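Local coordinates for putative transcriptional regulator, IclR family (Arthrobacter aurescens, PDB 3OBF), which is the C-terminal, GAF-like domain of a putative IclR-family regulator that probably binds DNA through another part of the protein to control transcription, at residues 42-50 against 140-148; 62-70 against 133-141. All blocks are in the same frame, centred on the assembly; numbering follows the deposited sequence. Where two conformers were deposited one is given.

Contact 1 (42-50 against 140-148); sequences SRHQVKHLA and LIPAPKFRV
Arg147 lays its guanidinium flat over one face of the His44 imidazole, with centres 3.9 Å apart and planes only 8° from parallel. The arginine chain runs extended from CG to NE (chi3 -168°), which carries the guanidinium that far. The other face of that guanidinium rests on Pro144 CG, and Arg43 covers the far face of the imidazole. The rotation of the arginine is further fixed by a hydrogen bond from Arg147 NH1 to His44 O, 3.0 Å long with an N-H...O angle of 151°. Ser42 OG accepts from His44 N at 3.1 Å, closing an ST turn; a second bond, from His44 ND1, restrains the rotation of the imidazole, with OG tilted out of the ring plane. Val46 CG2 reaches the edge of the Phe146 ring, 4.1 Å from CE2.

Farther along, the contact turns apolar. Leu49 CD1 sits over the backbone, 3.6 Å from Ala143 C, while Leu49 CB lies against Pro142 CB. Ala50 CB touches both Pro142 CG, at 3.7 Å, and Leu140 CD2, at 4.0 Å.

The contact thus fastens the loop between strands 34-40 and 55-56 to the C-terminal end of strand 135-144 and its 3-10 turn, in the antiparallel sheet of the IclR C-terminal domain. Glu22, just before strand 24-29, makes a salt bridge with Arg147 NH2; Ser42 OG also bonds to Gly21 O, and Leu49 touches Glu121 of strand 121-129.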
ATOM      1  N   SER A  42       8.637  -6.077  11.978  1.00 32.09           N
ATOM      2  CA  SER A  42      10.054  -6.239  11.677  1.00 34.53           C
ATOM      3  C   SER A  42      10.784  -6.909  12.853  1.00 36.66           C
ATOM      4  O   SER A  42      10.467  -6.641  14.011  1.00 36.19           O
ATOM      5  CB  SER A  42      10.677  -4.860  11.436  1.00 34.23           C
ATOM      6  OG  SER A  42      12.075  -4.954  11.232  1.00 35.19           O
ATOM      7  N   ARG A  43      11.755  -7.770  12.558  1.00 39.14           N
ATOM      8  CA  ARG A  43      12.568  -8.416  13.610  1.00 41.93           C
ATOM      9  C   ARG A  43      13.526  -7.399  14.229  1.00 44.40           C
ATOM     10  O   ARG A  43      14.209  -7.690  15.201  1.00 44.33           O
ATOM     11  CB  ARG A  43      13.392  -9.591  13.060  1.00 41.58           C
ATOM     12  CG  ARG A  43      14.452  -9.139  12.073  1.00 42.32           C
ATOM     13  CD  ARG A  43      15.276 -10.271  11.504  1.00 45.82           C
ATOM     14  NE  ARG A  43      16.252  -9.731  10.567  1.00 48.77           N
ATOM     15  CZ  ARG A  43      17.422  -9.206  10.931  1.00 51.69           C
ATOM     16  NH1 ARG A  43      17.783  -9.180  12.221  1.00 52.82           N
ATOM     17  NH2 ARG A  43      18.239  -8.714  10.008  1.00 52.43           N
ATOM     18  N   HIS A  44      13.607  -6.219  13.633  1.00 47.35           N
ATOM     19  CA  HIS A  44      14.380  -5.152  14.236  1.00 50.39           C
ATOM     20  C   HIS A  44      13.755  -3.799  13.996  1.00 51.93           C
ATOM     21  O   HIS A  44      14.396  -2.911  13.423  1.00 52.82           O
ATOM     22  CB  HIS A  44      15.877  -5.197  13.839  1.00 51.40           C
ATOM     23  CG  HIS A  44      16.160  -5.179  12.360  1.00 52.55           C
ATOM     24  ND1 HIS A  44      15.214  -5.442  11.394  1.00 53.55           N
ATOM     25  CD2 HIS A  44      17.323  -4.989  11.694  1.00 54.85           C
ATOM     26  CE1 HIS A  44      15.770  -5.387  10.198  1.00 54.27           C
ATOM     27  NE2 HIS A  44      17.050  -5.111  10.354  1.00 55.80           N
ATOM     28  N   GLN A  45      12.502  -3.630  14.427  1.00 53.12           N
ATOM     29  CA  GLN A  45      11.862  -2.316  14.293  1.00 54.42           C
ATOM     30  C   GLN A  45      12.424  -1.331  15.306  1.00 56.51           C
ATOM     31  O   GLN A  45      12.829  -1.704  16.415  1.00 56.84           O
ATOM     32  CB  GLN A  45      10.336  -2.364  14.368  1.00 53.84           C
ATOM     33  CG  GLN A  45       9.735  -3.419  15.248  1.00 52.70           C
ATOM     34  CD  GLN A  45       8.290  -3.110  15.593  1.00 50.25           C
ATOM     35  OE1 GLN A  45       7.486  -2.747  14.733  1.00 49.44           O
ATOM     36  NE2 GLN A  45       7.955  -3.245  16.866  1.00 50.33           N
ATOM     37  N   VAL A  46      12.507  -0.076  14.897  1.00 58.19           N
ATOM     38  CA  VAL A  46      12.839   0.965  15.841  1.00 59.94           C
ATOM     39  C   VAL A  46      11.509   1.625  16.181  1.00 59.34           C
ATOM     40  O   VAL A  46      10.892   1.283  17.189  1.00 59.63           O
ATOM     41  CB  VAL A  46      13.962   1.909  15.332  1.00 60.79           C
ATOM     42  CG1 VAL A  46      15.263   1.153  15.322  1.00 61.60           C
ATOM     43  CG2 VAL A  46      13.659   2.454  13.933  1.00 61.18           C
ATOM     44  N   LYS A  47      11.030   2.509  15.318  1.00 58.39           N
ATOM     45  CA  LYS A  47       9.659   2.972  15.448  1.00 56.61           C
ATOM     46  C   LYS A  47       8.709   1.896  14.897  1.00 53.65           C
ATOM     47  O   LYS A  47       9.018   1.231  13.903  1.00 52.97           O
ATOM     48  CB  LYS A  47       9.482   4.355  14.798  1.00 57.60           C
ATOM     49  CG  LYS A  47      10.155   5.500  15.618  1.00 60.19           C
ATOM     50  CD  LYS A  47       9.346   5.831  16.893  1.00 63.74           C
ATOM     51  CE  LYS A  47       9.957   6.965  17.722  1.00 66.48           C
ATOM     52  NZ  LYS A  47      10.964   6.498  18.719  1.00 66.99           N
ATOM     53  N   HIS A  48       7.592   1.701  15.596  1.00 50.61           N
ATOM     54  CA  HIS A  48       6.619   0.681  15.273  1.00 47.95           C
ATOM     55  C   HIS A  48       5.794   1.193  14.088  1.00 45.23           C
ATOM     56  O   HIS A  48       4.963   2.089  14.232  1.00 44.92           O
ATOM     57  CB  HIS A  48       5.703   0.413  16.472  1.00 48.64           C
ATOM     58  CG  HIS A  48       6.382  -0.245  17.641  1.00 51.64           C
ATOM     59  ND1 HIS A  48       7.595   0.181  18.153  1.00 53.47           N
ATOM     60  CD2 HIS A  48       5.993  -1.283  18.422  1.00 52.98           C
ATOM     61  CE1 HIS A  48       7.932  -0.578  19.181  1.00 54.75           C
ATOM     62  NE2 HIS A  48       6.977  -1.475  19.366  1.00 54.87           N
ATOM     63  N   LEU A  49       6.061   0.658  12.909  1.00 42.02           N
ATOM     64  CA  LEU A  49       5.384   1.141  11.700  1.00 38.99           C
ATOM     65  C   LEU A  49       4.167   0.287  11.415  1.00 36.84           C
ATOM     66  O   LEU A  49       4.128  -0.903  11.786  1.00 36.52           O
ATOM     67  CB  LEU A  49       6.339   1.183  10.501  1.00 38.95           C
ATOM     68  CG  LEU A  49       7.635   2.016  10.645  1.00 39.78           C
ATOM     69  CD1 LEU A  49       8.594   1.748   9.494  1.00 37.85           C
ATOM     70  CD2 LEU A  49       7.344   3.525  10.780  1.00 41.12           C
ATOM     71  N   ALA A  50       3.174   0.897  10.759  1.00 34.40           N
ATOM     72  CA  ALA A  50       1.912   0.225  10.420  1.00 31.99           C
ATOM     73  C   ALA A  50       1.373  -0.633  11.566  1.00 30.44           C
ATOM     74  O   ALA A  50       1.085  -1.821  11.359  1.00 29.98           O
ATOM     75  CB  ALA A  50       2.064  -0.617   9.115  1.00 31.27           C
ATOM     76  N   LEU A 140       1.245  -3.973   2.404  1.00 23.48           N
ATOM     77  CA  LEU A 140       2.164  -2.870   2.634  1.00 23.74           C
ATOM     78  C   LEU A 140       3.454  -3.380   3.305  1.00 23.98           C
ATOM     79  O   LEU A 140       3.395  -4.192   4.234  1.00 22.76           O
ATOM     80  CB  LEU A 140       1.495  -1.802   3.519  1.00 24.35           C
ATOM     81  CG  LEU A 140       2.321  -0.654   4.157  1.00 25.25           C
ATOM     82  CD1 LEU A 140       2.886   0.288   3.096  1.00 25.58           C
ATOM     83  CD2 LEU A 140       1.521   0.152   5.256  1.00 25.32           C
ATOM     84  N   ILE A 141       4.605  -2.905   2.814  1.00 24.35           N
ATOM     85  CA  ILE A 141       5.860  -3.059   3.509  1.00 24.58           C
ATOM     86  C   ILE A 141       6.324  -1.654   3.874  1.00 26.11           C
ATOM     87  O   ILE A 141       6.797  -0.903   3.007  1.00 26.55           O
ATOM     88  CB  ILE A 141       6.973  -3.799   2.671  1.00 25.08           C
ATOM     89  CG1 ILE A 141       6.512  -5.197   2.196  1.00 23.59           C
ATOM     90  CG2 ILE A 141       8.276  -3.914   3.522  1.00 23.75           C
ATOM     91  CD1 ILE A 141       7.532  -5.910   1.261  1.00 24.70           C
ATOM     92  N   PRO A 142       6.154  -1.263   5.148  1.00 26.95           N
ATOM     93  CA  PRO A 142       6.795  -0.015   5.594  1.00 28.19           C
ATOM     94  C   PRO A 142       8.188  -0.290   6.168  1.00 29.76           C
ATOM     95  O   PRO A 142       8.412  -1.359   6.706  1.00 30.91           O
ATOM     96  CB  PRO A 142       5.858   0.464   6.685  1.00 28.04           C
ATOM     97  CG  PRO A 142       5.292  -0.921   7.327  1.00 27.51           C
ATOM     98  CD  PRO A 142       5.432  -1.959   6.236  1.00 26.76           C
ATOM     99  N   ALA A 143       9.120   0.649   6.055  1.00 32.20           N
ATOM    100  CA  ALA A 143      10.483   0.462   6.581  1.00 34.33           C
ATOM    101  C   ALA A 143      11.134   1.827   6.932  1.00 36.71           C
ATOM    102  O   ALA A 143      10.719   2.867   6.396  1.00 36.61           O
ATOM    103  CB  ALA A 143      11.339  -0.307   5.573  1.00 33.36           C
ATOM    104  N   PRO A 144      12.126   1.838   7.847  1.00 38.91           N
ATOM    105  CA  PRO A 144      12.783   3.151   8.087  1.00 41.16           C
ATOM    106  C   PRO A 144      13.703   3.545   6.928  1.00 43.26           C
ATOM    107  O   PRO A 144      14.448   2.687   6.410  1.00 42.52           O
ATOM    108  CB  PRO A 144      13.577   2.944   9.380  1.00 41.49           C
ATOM    109  CG  PRO A 144      13.533   1.450   9.677  1.00 40.62           C
ATOM    110  CD  PRO A 144      12.423   0.836   8.892  1.00 38.84           C
ATOM    111  N   LYS A 145      13.618   4.816   6.509  1.00 45.57           N
ATOM    112  CA  LYS A 145      14.400   5.300   5.373  1.00 48.41           C
ATOM    113  C   LYS A 145      15.902   5.069   5.521  1.00 49.89           C
ATOM    114  O   LYS A 145      16.547   4.691   4.552  1.00 49.42           O
ATOM    115  CB  LYS A 145      14.121   6.771   5.035  1.00 48.95           C
ATOM    116  CG  LYS A 145      14.656   7.177   3.642  1.00 50.38           C
ATOM    117  CD  LYS A 145      13.843   8.320   3.010  1.00 52.20           C
ATOM    118  CE  LYS A 145      14.565   8.951   1.829  1.00 54.82           C
ATOM    119  NZ  LYS A 145      14.369  10.452   1.767  1.00 57.05           N
ATOM    120  N   PHE A 146      16.444   5.255   6.728  1.00 51.67           N
ATOM    121  CA  PHE A 146      17.894   5.136   6.906  1.00 53.76           C
ATOM    122  C   PHE A 146      18.496   3.830   6.342  1.00 53.70           C
ATOM    123  O   PHE A 146      19.615   3.836   5.833  1.00 53.57           O
ATOM    124  CB  PHE A 146      18.335   5.386   8.366  1.00 54.82           C
ATOM    125  CG  PHE A 146      17.944   4.295   9.326  1.00 57.27           C
ATOM    126  CD1 PHE A 146      18.708   3.123   9.430  1.00 58.84           C
ATOM    127  CD2 PHE A 146      16.820   4.435  10.142  1.00 58.35           C
ATOM    128  CE1 PHE A 146      18.347   2.100  10.314  1.00 58.99           C
ATOM    129  CE2 PHE A 146      16.463   3.421  11.032  1.00 59.12           C
ATOM    130  CZ  PHE A 146      17.225   2.252  11.115  1.00 59.04           C
ATOM    131  N   ARG A 147      17.753   2.721   6.396  1.00 53.12           N
ATOM    132  CA  ARG A 147      18.349   1.446   6.004  1.00 52.59           C
ATOM    133  C   ARG A 147      17.911   0.973   4.638  1.00 52.00           C
ATOM    134  O   ARG A 147      18.305  -0.100   4.190  1.00 52.37           O
ATOM    135  CB  ARG A 147      18.161   0.359   7.083  1.00 52.62           C
ATOM    136  CG  ARG A 147      16.737   0.114   7.582  1.00 51.07           C
ATOM    137  CD  ARG A 147      16.699  -1.173   8.423  1.00 49.81           C
ATOM    138  NE  ARG A 147      15.333  -1.638   8.706  1.00 47.17           N
ATOM    139  CZ  ARG A 147      14.836  -1.808   9.931  1.00 46.12           C
ATOM    140  NH1 ARG A 147      15.601  -1.558  10.999  1.00 43.97           N
ATOM    141  NH2 ARG A 147      13.576  -2.229  10.092  1.00 44.48           N
ATOM    142  N   VAL A 148      17.112   1.786   3.970  1.00 51.55           N
ATOM    143  CA  VAL A 148      16.541   1.411   2.680  1.00 51.79           C
ATOM    144  C   VAL A 148      16.947   2.433   1.649  1.00 52.64           C
ATOM    145  O   VAL A 148      16.574   3.601   1.736  1.00 53.16           O
ATOM    146  CB  VAL A 148      14.971   1.313   2.692  1.00 51.17           C
ATOM    147  CG1 VAL A 148      14.462   0.894   1.330  1.00 50.92           C
ATOM    148  CG2 VAL A 148      14.476   0.323   3.738  1.00 50.32           C
TER

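Contact 2 (62-70 against 133-141); sequences SSVQVFLAS and GNMVASVLI
Phe67 CZ and Val66 CG1 meet Ser138 where helix 62-69 packs on strand 135-141, a helix-on-sheet packing against the antiparallel sheet of this GAF-like IclR C-terminal domain. The short axes approach to 8.8 Å and run nearly antiparallel, at 155°. No hydrogen bond crosses between the two segments, so side-chain packing carries the contact.

The tight part is central and buried. With CG anti to its carbonyl carbon (chi1 -67°), Phe67 swings its ring down to the strand, where CZ comes within 3.5 Å of Ser138 N and Ala137 CA lies in the ring plane at the edge. This is where a classic beta bulge, Val136 and Ala137 both facing Val128, interrupts the strand. Next to the ring, Val66 CG1 presses on Ser138 CB at 3.6 Å. Ser138 OG is buried here with no polar partner in the model; its near neighbours in the helix include the Phe67 ring carbons. Trp29 of strand 24-29 also meets the Phe67 ring, its plane only modestly inclined. Selenomethionine Met135 packs closely against Val66 and Phe67, its selenium 3.4 Å from Val66 O and in an oblique Met-aromatic contact with Phe67, 5.0 Å from the ring centroid and 58° off the normal.

Toward the start of the helix the fit slackens: Ser62 CB stays 4.3 Å from Leu140 CD1. Ser62 and Ser63 are each modelled in two positions; in the conformer described, their hydroxyls reach Gly123 O and Ser34 OG. The solvent side lies at the other end, at exposed Ser70. A bend at chi3 sets the terminal methyl of Met135 against Val66 O and Ser70, with CE 3.6 Å from Ser70 CB. Phe67 O there takes two donors, Ser70 N and Ser70 OG, the hydroxyl approaching in the carbonyl plane at 2.6 Å.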
ATOM      1  N   SER A  62       1.968   4.831   0.260  0.50 29.66           N
ATOM      2  CA  SER A  62       1.920   3.750  -0.728  0.50 29.24           C
ATOM      3  C   SER A  62       0.569   3.067  -0.773  0.50 27.97           C
ATOM      4  O   SER A  62      -0.017   2.866  -1.836  0.50 27.70           O
ATOM      5  CB  SER A  62       2.984   2.705  -0.406  0.50 29.38           C
ATOM      6  OG  SER A  62       4.251   3.193  -0.775  0.50 32.05           O
ATOM      7  N   SER A  63       0.119   2.688   0.414  0.50 26.70           N
ATOM      8  CA  SER A  63      -1.161   2.058   0.646  0.50 26.09           C
ATOM      9  C   SER A  63      -2.323   2.869   0.047  0.50 25.42           C
ATOM     10  O   SER A  63      -3.263   2.322  -0.557  0.50 25.28           O
ATOM     11  CB  SER A  63      -1.317   1.964   2.163  0.50 26.34           C
ATOM     12  OG  SER A  63      -2.451   1.251   2.535  0.50 27.94           O
ATOM     13  N   VAL A  64      -2.240   4.179   0.225  1.00 23.96           N
ATOM     14  CA  VAL A  64      -3.279   5.102  -0.193  1.00 24.54           C
ATOM     15  C   VAL A  64      -3.252   5.188  -1.729  1.00 25.53           C
ATOM     16  O   VAL A  64      -4.315   5.162  -2.364  1.00 26.03           O
ATOM     17  CB  VAL A  64      -3.103   6.480   0.478  1.00 24.68           C
ATOM     18  CG1 VAL A  64      -4.058   7.533  -0.142  1.00 25.05           C
ATOM     19  CG2 VAL A  64      -3.377   6.348   1.975  1.00 23.45           C
ATOM     20  N   GLN A  65      -2.043   5.228  -2.314  1.00 25.16           N
ATOM     21  CA  GLN A  65      -1.895   5.261  -3.780  1.00 25.07           C
ATOM     22  C   GLN A  65      -2.579   4.058  -4.417  1.00 25.28           C
ATOM     23  O   GLN A  65      -3.339   4.208  -5.398  1.00 25.66           O
ATOM     24  CB  GLN A  65      -0.426   5.266  -4.203  1.00 24.94           C
ATOM     25  CG  GLN A  65       0.324   6.595  -3.959  1.00 26.99           C
ATOM     26  CD  GLN A  65       1.811   6.493  -4.314  1.00 28.86           C
ATOM     27  OE1 GLN A  65       2.175   6.261  -5.484  1.00 30.10           O
ATOM     28  NE2 GLN A  65       2.678   6.655  -3.312  1.00 26.51           N
ATOM     29  N   VAL A  66      -2.305   2.871  -3.863  1.00 24.55           N
ATOM     30  CA  VAL A  66      -2.868   1.606  -4.380  1.00 24.38           C
ATOM     31  C   VAL A  66      -4.408   1.667  -4.408  1.00 24.39           C
ATOM     32  O   VAL A  66      -5.036   1.390  -5.442  1.00 24.12           O
ATOM     33  CB  VAL A  66      -2.378   0.441  -3.516  1.00 24.22           C
ATOM     34  CG1 VAL A  66      -3.150  -0.825  -3.785  1.00 23.51           C
ATOM     35  CG2 VAL A  66      -0.922   0.235  -3.754  1.00 25.33           C
ATOM     36  N   PHE A  67      -5.015   2.045  -3.283  1.00 23.12           N
ATOM     37  CA  PHE A  67      -6.462   2.148  -3.262  1.00 23.93           C
ATOM     38  C   PHE A  67      -7.038   3.233  -4.180  1.00 24.81           C
ATOM     39  O   PHE A  67      -8.070   3.036  -4.808  1.00 26.54           O
ATOM     40  CB  PHE A  67      -6.988   2.327  -1.829  1.00 22.56           C
ATOM     41  CG  PHE A  67      -6.782   1.132  -0.979  1.00 21.86           C
ATOM     42  CD1 PHE A  67      -7.328  -0.103  -1.344  1.00 20.60           C
ATOM     43  CD2 PHE A  67      -6.032   1.220   0.186  1.00 21.47           C
ATOM     44  CE1 PHE A  67      -7.134  -1.243  -0.560  1.00 19.88           C
ATOM     45  CE2 PHE A  67      -5.839   0.069   0.992  1.00 22.81           C
ATOM     46  CZ  PHE A  67      -6.406  -1.157   0.617  1.00 19.29           C
ATOM     47  N   LEU A  68      -6.398   4.383  -4.257  1.00 25.57           N
ATOM     48  CA  LEU A  68      -6.912   5.422  -5.140  1.00 26.37           C
ATOM     49  C   LEU A  68      -6.832   5.022  -6.633  1.00 28.00           C
ATOM     50  O   LEU A  68      -7.616   5.506  -7.453  1.00 28.55           O
ATOM     51  CB  LEU A  68      -6.213   6.747  -4.848  1.00 25.54           C
ATOM     52  CG  LEU A  68      -6.555   7.410  -3.500  1.00 23.67           C
ATOM     53  CD1 LEU A  68      -5.786   8.713  -3.348  1.00 25.91           C
ATOM     54  CD2 LEU A  68      -8.021   7.703  -3.389  1.00 23.31           C
ATOM     55  N   ALA A  69      -5.901   4.132  -6.983  1.00 28.83           N
ATOM     56  CA  ALA A  69      -5.888   3.528  -8.322  1.00 31.02           C
ATOM     57  C   ALA A  69      -7.173   2.758  -8.636  1.00 32.47           C
ATOM     58  O   ALA A  69      -7.556   2.629  -9.797  1.00 33.56           O
ATOM     59  CB  ALA A  69      -4.646   2.640  -8.523  1.00 30.64           C
ATOM     60  N   SER A  70      -7.864   2.280  -7.604  1.00 32.81           N
ATOM     61  CA  SER A  70      -9.135   1.578  -7.811  1.00 34.13           C
ATOM     62  C   SER A  70     -10.333   2.518  -7.942  1.00 34.25           C
ATOM     63  O   SER A  70     -11.412   2.066  -8.329  1.00 34.96           O
ATOM     64  CB  SER A  70      -9.423   0.584  -6.678  1.00 34.56           C
ATOM     65  OG  SER A  70      -9.896   1.271  -5.525  1.00 35.80           O
ATOM     66  N   GLY A 133     -12.542  -9.494  -9.393  1.00 36.72           N
ATOM     67  CA  GLY A 133     -11.614  -8.486  -9.873  1.00 34.94           C
ATOM     68  C   GLY A 133     -11.722  -7.176  -9.109  1.00 33.28           C
ATOM     69  O   GLY A 133     -11.119  -6.185  -9.501  1.00 31.75           O
ATOM     70  N   ASN A 134     -12.499  -7.179  -8.020  1.00 32.24           N
ATOM     71  CA  ASN A 134     -12.556  -6.031  -7.135  1.00 31.35           C
ATOM     72  C   ASN A 134     -11.269  -5.985  -6.365  1.00 30.35           C
ATOM     73  O   ASN A 134     -10.779  -7.021  -5.865  1.00 29.84           O
ATOM     74  CB  ASN A 134     -13.717  -6.111  -6.131  1.00 31.59           C
ATOM     75  CG  ASN A 134     -15.068  -6.212  -6.795  1.00 32.53           C
ATOM     76  OD1 ASN A 134     -15.363  -5.489  -7.753  1.00 33.27           O
ATOM     77  ND2 ASN A 134     -15.904  -7.138  -6.300  1.00 31.21           N
HETATM   78  N   MSE A 135     -10.712  -4.796  -6.251  1.00 29.59           N
HETATM   79  CA  MSE A 135      -9.599  -4.625  -5.362  1.00 29.39           C
HETATM   80  C   MSE A 135     -10.133  -4.642  -3.931  1.00 29.11           C
HETATM   81  O   MSE A 135     -10.972  -3.837  -3.584  1.00 29.85           O
HETATM   82  CB  MSE A 135      -8.848  -3.323  -5.646  1.00 29.15           C
HETATM   83  CG  MSE A 135      -7.500  -3.264  -4.845  1.00 29.67           C
HETATM   84 SE   MSE A 135      -6.769  -1.488  -4.960  1.00 36.46          SE
HETATM   85  CE  MSE A 135      -6.393  -1.418  -6.900  1.00 33.04           C
ATOM     86  N   VAL A 136      -9.625  -5.535  -3.094  1.00 28.61           N
ATOM     87  CA  VAL A 136     -10.212  -5.722  -1.757  1.00 28.38           C
ATOM     88  C   VAL A 136      -9.291  -5.388  -0.605  1.00 27.69           C
ATOM     89  O   VAL A 136      -9.735  -5.235   0.521  1.00 27.70           O
ATOM     90  CB  VAL A 136     -10.787  -7.162  -1.565  1.00 28.97           C
ATOM     91  CG1 VAL A 136     -11.958  -7.360  -2.532  1.00 28.32           C
ATOM     92  CG2 VAL A 136      -9.712  -8.207  -1.754  1.00 26.91           C
ATOM     93  N   ALA A 137      -8.002  -5.243  -0.892  1.00 26.72           N
ATOM     94  CA  ALA A 137      -7.042  -4.990   0.153  1.00 25.44           C
ATOM     95  C   ALA A 137      -5.752  -4.625  -0.524  1.00 25.05           C
ATOM     96  O   ALA A 137      -5.651  -4.670  -1.748  1.00 25.63           O
ATOM     97  CB  ALA A 137      -6.856  -6.243   1.033  1.00 24.91           C
ATOM     98  N   SER A 138      -4.755  -4.274   0.263  1.00 24.56           N
ATOM     99  CA  SER A 138      -3.425  -4.226  -0.261  1.00 24.66           C
ATOM    100  C   SER A 138      -2.405  -4.695   0.746  1.00 24.25           C
ATOM    101  O   SER A 138      -2.640  -4.657   1.945  1.00 25.31           O
ATOM    102  CB  SER A 138      -3.105  -2.839  -0.814  1.00 24.79           C
ATOM    103  OG  SER A 138      -2.550  -2.019   0.138  1.00 28.33           O
ATOM    104  N   VAL A 139      -1.270  -5.169   0.249  1.00 24.15           N
ATOM    105  CA  VAL A 139      -0.157  -5.517   1.129  1.00 23.94           C
ATOM    106  C   VAL A 139       0.826  -4.338   1.190  1.00 23.90           C
ATOM    107  O   VAL A 139       1.164  -3.765   0.146  1.00 23.52           O
ATOM    108  CB  VAL A 139       0.538  -6.786   0.622  1.00 24.21           C
ATOM    109  CG1 VAL A 139       1.836  -7.095   1.480  1.00 23.99           C
ATOM    110  CG2 VAL A 139      -0.475  -7.977   0.620  1.00 23.51           C
ATOM    111  N   LEU A 140       1.245  -3.973   2.404  1.00 23.48           N
ATOM    112  CA  LEU A 140       2.164  -2.870   2.634  1.00 23.74           C
ATOM    113  C   LEU A 140       3.454  -3.380   3.305  1.00 23.98           C
ATOM    114  O   LEU A 140       3.395  -4.192   4.234  1.00 22.76           O
ATOM    115  CB  LEU A 140       1.495  -1.802   3.519  1.00 24.35           C
ATOM    116  CG  LEU A 140       2.321  -0.654   4.157  1.00 25.25           C
ATOM    117  CD1 LEU A 140       2.886   0.288   3.096  1.00 25.58           C
ATOM    118  CD2 LEU A 140       1.521   0.152   5.256  1.00 25.32           C
ATOM    119  N   ILE A 141       4.605  -2.905   2.814  1.00 24.35           N
ATOM    120  CA  ILE A 141       5.860  -3.059   3.509  1.00 24.58           C
ATOM    121  C   ILE A 141       6.324  -1.654   3.874  1.00 26.11           C
ATOM    122  O   ILE A 141       6.797  -0.903   3.007  1.00 26.55           O
ATOM    123  CB  ILE A 141       6.973  -3.799   2.671  1.00 25.08           C
ATOM    124  CG1 ILE A 141       6.512  -5.197   2.196  1.00 23.59           C
ATOM    125  CG2 ILE A 141       8.276  -3.914   3.522  1.00 23.75           C
ATOM    126  CD1 ILE A 141       7.532  -5.910   1.261  1.00 24.70           C
TER

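From the N terminus, the chain passes through helix 3-20 and strands 24-29 and 34-40 before reaching loop 42-50, the first half of contact 1. It then passes through strand 55-56 into helix 62-69, the first half of contact 2. After helices 73-82 and 92-108 and strands 111-114 and 121-129, strand 135-144, with the residues flanking it, supplies both second halves: residues 133-141 close the loop of contact 2, then 140-148 close that of contact 1. Contact 2 is therefore nested inside contact 1, their centres about 19 Å apart, and the segments share Leu140 and Ile141. One strand thereby joins the buried helix 62-69 to the more peripheral 42-50 loop.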